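BLUF domain-containing protein (Acinetobacter baumannii, PDB 6W6Z) binds a flavin nucleotide, here flavin mononucleotide, in a BLUF domain and probably acts as a blue-light photoreceptor. Local coordinates at residues M94-R99 with E136-N141; T101-F106 with N130-A135. All blocks are in the same frame, centred on the assembly; numbering follows the deposited sequence.

Contact 1 of 2, residues M94-R99 with E136-N141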
loop_
_atom_site.group_PDB
_atom_site.type_symbol
_atom_site.label_atom_id
_atom_site.label_comp_id
_atom_site.label_asym_id
_atom_site.label_seq_id
_atom_site.Cartn_x
_atom_site.Cartn_y
_atom_site.Cartn_z
ATOM N N MET A 94 -6.164 6.138 1.945
ATOM C CA MET A 94 -5.446 4.874 1.618
ATOM C C MET A 94 -6.401 3.879 0.971
ATOM O O MET A 94 -7.164 3.220 1.703
ATOM C CB MET A 94 -4.850 4.233 2.867
ATOM C CG MET A 94 -3.938 3.061 2.537
ATOM S SD MET A 94 -2.708 3.342 1.219
ATOM C CE MET A 94 -1.924 4.825 1.851
ATOM N N LYS A 95 -6.324 3.753 -0.353
ATOM C CA LYS A 95 -7.117 2.785 -1.126
ATOM C C LYS A 95 -6.615 1.400 -0.730
ATOM O O LYS A 95 -5.422 1.250 -0.511
ATOM C CB LYS A 95 -6.962 2.998 -2.633
ATOM C CG LYS A 95 -7.884 2.164 -3.498
ATOM C CD LYS A 95 -7.691 2.376 -4.968
ATOM C CE LYS A 95 -8.806 1.793 -5.796
ATOM N NZ LYS A 95 -8.617 2.065 -7.232
ATOM N N TYR A 96 -7.508 0.441 -0.696
ATOM C CA TYR A 96 -7.146 -0.969 -0.491
ATOM C C TYR A 96 -7.536 -1.763 -1.723
ATOM O O TYR A 96 -8.718 -1.757 -2.093
ATOM C CB TYR A 96 -7.818 -1.513 0.753
ATOM C CG TYR A 96 -7.374 -2.916 1.073
ATOM C CD1 TYR A 96 -6.028 -3.213 1.237
ATOM C CD2 TYR A 96 -8.268 -3.940 1.167
ATOM C CE1 TYR A 96 -5.596 -4.490 1.541
ATOM C CE2 TYR A 96 -7.860 -5.222 1.492
ATOM C CZ TYR A 96 -6.515 -5.507 1.636
ATOM O OH TYR A 96 -6.109 -6.779 1.935
ATOM N N VAL A 97 -6.567 -2.494 -2.274
ATOM C CA VAL A 97 -6.774 -3.400 -3.442
ATOM C C VAL A 97 -6.199 -4.781 -3.138
ATOM O O VAL A 97 -5.068 -4.879 -2.662
ATOM C CB VAL A 97 -6.121 -2.788 -4.691
ATOM C CG1 VAL A 97 -6.319 -3.643 -5.919
ATOM C CG2 VAL A 97 -6.619 -1.391 -4.927
ATOM N N GLN A 98 -6.946 -5.831 -3.447
ATOM C CA GLN A 98 -6.437 -7.213 -3.321
ATOM C C GLN A 98 -6.312 -7.794 -4.723
ATOM O O GLN A 98 -6.583 -7.090 -5.663
ATOM C CB GLN A 98 -7.336 -8.052 -2.408
ATOM C CG GLN A 98 -7.322 -7.547 -0.967
ATOM C CD GLN A 98 -7.954 -8.510 0.011
ATOM O OE1 GLN A 98 -7.636 -8.486 1.208
ATOM N NE2 GLN A 98 -8.856 -9.338 -0.493
ATOM N N ARG A 99 -5.813 -9.024 -4.824
ATOM C CA ARG A 99 -5.664 -9.761 -6.099
ATOM C C ARG A 99 -6.994 -9.762 -6.867
ATOM O O ARG A 99 -8.073 -10.052 -6.282
ATOM C CB ARG A 99 -5.249 -11.202 -5.806
ATOM C CG ARG A 99 -3.846 -11.576 -6.221
ATOM C CD ARG A 99 -3.549 -12.973 -5.729
ATOM N NE ARG A 99 -4.294 -14.007 -6.419
ATOM C CZ ARG A 99 -4.124 -15.302 -6.192
ATOM N NH1 ARG A 99 -3.273 -15.683 -5.253
ATOM N NH2 ARG A 99 -4.838 -16.200 -6.853
ATOM N N GLU A 136 -11.423 -1.826 -8.626
ATOM C CA GLU A 136 -12.496 -1.578 -7.623
ATOM C C GLU A 136 -11.828 -1.685 -6.250
ATOM O O GLU A 136 -11.129 -2.676 -6.050
ATOM C CB GLU A 136 -13.606 -2.642 -7.723
ATOM N N GLN A 137 -11.991 -0.728 -5.351
ATOM C CA GLN A 137 -11.443 -0.874 -3.983
ATOM C C GLN A 137 -12.059 -2.106 -3.306
ATOM O O GLN A 137 -13.302 -2.334 -3.452
ATOM C CB GLN A 137 -11.665 0.386 -3.162
ATOM C CG GLN A 137 -11.450 0.170 -1.662
ATOM C CD GLN A 137 -11.216 1.510 -1.032
ATOM O OE1 GLN A 137 -10.133 1.817 -0.593
ATOM N NE2 GLN A 137 -12.218 2.376 -1.123
ATOM N N THR A 138 -11.250 -2.870 -2.562
ATOM C CA THR A 138 -11.729 -3.989 -1.713
ATOM C C THR A 138 -12.283 -3.411 -0.404
ATOM O O THR A 138 -11.501 -2.811 0.375
ATOM C CB THR A 138 -10.618 -5.016 -1.475
ATOM O OG1 THR A 138 -10.167 -5.469 -2.755
ATOM C CG2 THR A 138 -11.063 -6.157 -0.588
ATOM N N LYS A 139 -13.580 -3.573 -0.146
ATOM C CA LYS A 139 -14.202 -3.072 1.112
ATOM C C LYS A 139 -13.792 -3.993 2.254
ATOM O O LYS A 139 -13.821 -5.224 2.027
ATOM C CB LYS A 139 -15.731 -3.034 0.997
ATOM N N MET A 140 -13.458 -3.451 3.436
ATOM C CA MET A 140 -12.961 -4.277 4.571
ATOM C C MET A 140 -13.714 -4.075 5.905
ATOM O O MET A 140 -13.351 -4.794 6.889
ATOM C CB MET A 140 -11.475 -3.989 4.772
ATOM C CG MET A 140 -10.668 -4.546 3.609
ATOM S SD MET A 140 -10.760 -6.357 3.489
ATOM C CE MET A 140 -9.674 -6.806 4.843
ATOM N N ASN A 141 -14.709 -3.191 5.979
ATOM C CA ASN A 141 -15.530 -3.015 7.216
ATOM C C ASN A 141 -14.603 -2.631 8.367
ATOM O O ASN A 141 -14.362 -3.471 9.256
ATOM C CB ASN A 141 -16.274 -4.283 7.653
ATOM C CG ASN A 141 -17.329 -4.741 6.677
ATOM O OD1 ASN A 141 -18.187 -3.965 6.279
ATOM N ND2 ASN A 141 -17.280 -6.007 6.302
#

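Contact 2 of 2, residues T101-F106 with N130-A135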
loop_
_atom_site.group_PDB
_atom_site.type_symbol
_atom_site.label_atom_id
_atom_site.label_comp_id
_atom_site.label_asym_id
_atom_site.label_seq_id
_atom_site.Cartn_x
_atom_site.Cartn_y
_atom_site.Cartn_z
ATOM N N THR A 101 -8.425 -10.403 -11.304
ATOM C CA THR A 101 -7.983 -11.112 -12.533
ATOM C C THR A 101 -7.043 -10.223 -13.357
ATOM O O THR A 101 -6.137 -10.775 -13.943
ATOM C CB THR A 101 -9.173 -11.711 -13.299
ATOM O OG1 THR A 101 -10.053 -10.670 -13.702
ATOM C CG2 THR A 101 -9.927 -12.739 -12.502
ATOM N N ASN A 102 -7.262 -8.905 -13.469
ATOM C CA ASN A 102 -6.352 -8.044 -14.251
ATOM C C ASN A 102 -4.925 -8.157 -13.678
ATOM O O ASN A 102 -3.971 -8.197 -14.448
ATOM C CB ASN A 102 -6.750 -6.572 -14.182
ATOM C CG ASN A 102 -7.702 -6.127 -15.254
ATOM O OD1 ASN A 102 -8.335 -6.954 -15.912
ATOM N ND2 ASN A 102 -7.807 -4.811 -15.402
ATOM N N ILE A 103 -4.771 -8.185 -12.353
ATOM C CA ILE A 103 -3.425 -8.152 -11.715
ATOM C C ILE A 103 -2.810 -9.537 -11.876
ATOM O O ILE A 103 -1.636 -9.618 -12.154
ATOM C CB ILE A 103 -3.540 -7.715 -10.246
ATOM C CG1 ILE A 103 -3.892 -6.225 -10.167
ATOM C CG2 ILE A 103 -2.294 -8.071 -9.470
ATOM C CD1 ILE A 103 -4.446 -5.792 -8.828
ATOM N N GLU A 104 -3.623 -10.569 -11.759
ATOM C CA GLU A 104 -3.151 -11.956 -11.939
ATOM C C GLU A 104 -2.646 -12.070 -13.386
ATOM O O GLU A 104 -1.522 -12.596 -13.590
ATOM C CB GLU A 104 -4.260 -12.930 -11.626
ATOM C CG GLU A 104 -4.470 -13.113 -10.141
ATOM C CD GLU A 104 -5.816 -13.692 -9.757
ATOM O OE1 GLU A 104 -6.593 -14.155 -10.684
ATOM O OE2 GLU A 104 -6.048 -13.751 -8.545
ATOM N N THR A 105 -3.407 -11.548 -14.349
ATOM C CA THR A 105 -3.034 -11.598 -15.795
ATOM C C THR A 105 -1.709 -10.856 -16.036
ATOM O O THR A 105 -0.839 -11.380 -16.727
ATOM C CB THR A 105 -4.177 -11.118 -16.682
ATOM O OG1 THR A 105 -5.236 -12.036 -16.439
ATOM C CG2 THR A 105 -3.784 -11.092 -18.143
ATOM N N PHE A 106 -1.506 -9.712 -15.387
ATOM C CA PHE A 106 -0.265 -8.923 -15.510
ATOM C C PHE A 106 0.954 -9.746 -15.085
ATOM O O PHE A 106 2.004 -9.809 -15.811
ATOM C CB PHE A 106 -0.445 -7.645 -14.706
ATOM C CG PHE A 106 0.809 -6.834 -14.603
ATOM C CD1 PHE A 106 1.340 -6.250 -15.743
ATOM C CD2 PHE A 106 1.475 -6.712 -13.403
ATOM C CE1 PHE A 106 2.491 -5.486 -15.655
ATOM C CE2 PHE A 106 2.639 -5.963 -13.325
ATOM C CZ PHE A 106 3.119 -5.334 -14.446
ATOM N N ASN A 130 -1.215 1.719 -12.545
ATOM C CA ASN A 130 -2.434 1.974 -13.340
ATOM C C ASN A 130 -3.477 0.924 -12.960
ATOM O O ASN A 130 -4.641 1.327 -12.771
ATOM C CB ASN A 130 -2.170 2.059 -14.844
ATOM C CG ASN A 130 -3.472 2.205 -15.594
ATOM O OD1 ASN A 130 -4.074 3.283 -15.608
ATOM N ND2 ASN A 130 -3.960 1.097 -16.127
ATOM N N GLU A 131 -3.080 -0.341 -12.799
ATOM C CA GLU A 131 -3.995 -1.439 -12.390
ATOM C C GLU A 131 -4.555 -1.127 -11.006
ATOM O O GLU A 131 -5.746 -1.371 -10.781
ATOM C CB GLU A 131 -3.320 -2.817 -12.391
ATOM C CG GLU A 131 -3.055 -3.385 -13.775
ATOM C CD GLU A 131 -4.282 -3.525 -14.664
ATOM O OE1 GLU A 131 -4.191 -3.131 -15.857
ATOM O OE2 GLU A 131 -5.357 -3.958 -14.155
ATOM N N LEU A 132 -3.736 -0.597 -10.102
ATOM C CA LEU A 132 -4.204 -0.269 -8.718
ATOM C C LEU A 132 -5.169 0.917 -8.765
ATOM O O LEU A 132 -6.122 0.925 -7.964
ATOM C CB LEU A 132 -3.012 0.037 -7.825
ATOM C CG LEU A 132 -2.058 -1.121 -7.519
ATOM C CD1 LEU A 132 -1.033 -0.669 -6.478
ATOM C CD2 LEU A 132 -2.804 -2.349 -7.022
ATOM N N LEU A 133 -4.927 1.884 -9.641
ATOM C CA LEU A 133 -5.826 3.045 -9.825
ATOM C C LEU A 133 -7.194 2.571 -10.356
ATOM O O LEU A 133 -8.204 3.045 -9.831
ATOM C CB LEU A 133 -5.187 4.056 -10.774
ATOM C CG LEU A 133 -6.032 5.300 -11.051
ATOM C CD1 LEU A 133 -6.321 6.077 -9.770
ATOM C CD2 LEU A 133 -5.354 6.213 -12.071
ATOM N N ILE A 134 -7.233 1.699 -11.362
ATOM C CA ILE A 134 -8.513 1.335 -12.041
ATOM C C ILE A 134 -9.251 0.237 -11.271
ATOM O O ILE A 134 -10.471 0.174 -11.404
ATOM C CB ILE A 134 -8.315 0.982 -13.529
ATOM C CG1 ILE A 134 -7.611 -0.361 -13.744
ATOM C CG2 ILE A 134 -7.625 2.143 -14.237
ATOM C CD1 ILE A 134 -7.476 -0.764 -15.201
ATOM N N ALA A 135 -8.571 -0.590 -10.477
ATOM C CA ALA A 135 -9.197 -1.626 -9.626
ATOM C C ALA A 135 -10.348 -1.042 -8.783
ATOM O O ALA A 135 -10.251 0.115 -8.294
ATOM C CB ALA A 135 -8.147 -2.270 -8.739
#

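Contact 1 of 2, residues M94-R99 with E136-N141
Tyr96, Gln137 and Thr138 carry the contact between strand 95-98 and the loop 136-141. Thr138 N donates to Tyr96 O at 2.8 Å. Tyr96 N is taken by a side chain instead: it donates to Gln137 OE1 at 3.0 Å, in the amide plane and on a lone pair. Gln137 CG lies anti to its backbone N (chi1 165°) and the chain runs on extended, which brings the amide oxygen back to the strand. On the way the glutamine passes the Lys95 side chain, which runs in the opposite direction.

The Tyr96 ring stands beside the loop. Thr138 O lies at its edge, in plane, and Met140 CG meets Tyr96 CD2 obliquely at 3.5 Å. Met140 SD is 4.9 Å from the centroid of the Tyr96 ring, an oblique Met-aromatic contact. Thr138 OG1 accepts a weak bond from Gln98 N at 3.3 Å, while Thr138 CG2 packs on the Gln98 amide. The loop crosses strand 95-98 at about a right angle and does not form another strand beside it.

Strand 95-98 is outermost in the sheet and pairs in parallel with strand 39-45. The Tyr96 ring also packs on Leu22 and Leu26 of helix 18-36, on the flavin-binding side. Val97 points away from the loop and touches Val41 of strand 39-45.

Contact 2 of 2, residues T101-F106 with N130-A135
Helices 101-109 and 125-134 form an antiparallel pair in the C-terminal part of the chain, packed against the sheet face that carries Val41, Tyr43 and Val97. Their short segments run at 170° to each other, with axes 10.3 Å apart. Ile103 and Glu131 are the nearest residues by CA.

Glu131 has the most surface buried by the contact. Its chain turns about the CB-CG bond, which swings the carboxylate towards Asn102. Asn102 ND2 donates to Glu131 OE2 at 2.9 Å, with an angle of 140° at the hydrogen. The bond uses the syn lone pair of OE2, and OE2 sits somewhat out of the Asn102 amide plane. Amide and carboxylate planes are turned 66° apart, and the two side chains meet at about a right angle. The same oxygen, Glu131 OE2, lies only 3.0 Å from Asn102 CB. Ile134 CD1 comes up to Asn102 ND2 at 4.1 Å.

Nearer the sheet the contact is apolar. The Ile103 and Glu131 side chains run past each other in opposite directions, with Ile103 CG1 4.1 Å from Glu131 CB. Ile103 CD1 meets Leu132 CD2 at 4.2 Å. Both residues also touch Tyr43 and Val97, and Ile103 reaches Phe128 on the facing helix.

The pair is therefore two-layered. Buried aliphatic groups join the helices to the sheet. The one hydrogen bond across the segments lies on the exposed side, where a neutral amide can orient the Glu131 carboxylate but brings no counter-charge of its own.

Contacts 1 and 2 are linked by the chain and by direct touch. Contact 2 is nested inside the loop that contact 1 closes, and helix 101-109 follows strand 95-98. Lys95 NZ bonds to the carbonyls of Leu132 and Ala135, at the end of helix 125-134. Val97 packs on Ala135, and Arg99 makes a salt bridge to Glu104. Both contacts are partly buried. Contact 1 lies closer to the chain centre, with Met94 in the flavin pocket, and depends on backbone groups of the edge strand. Contact 2 lies farther out and joins helices through side chains alone, aliphatic inside and polar at the surface.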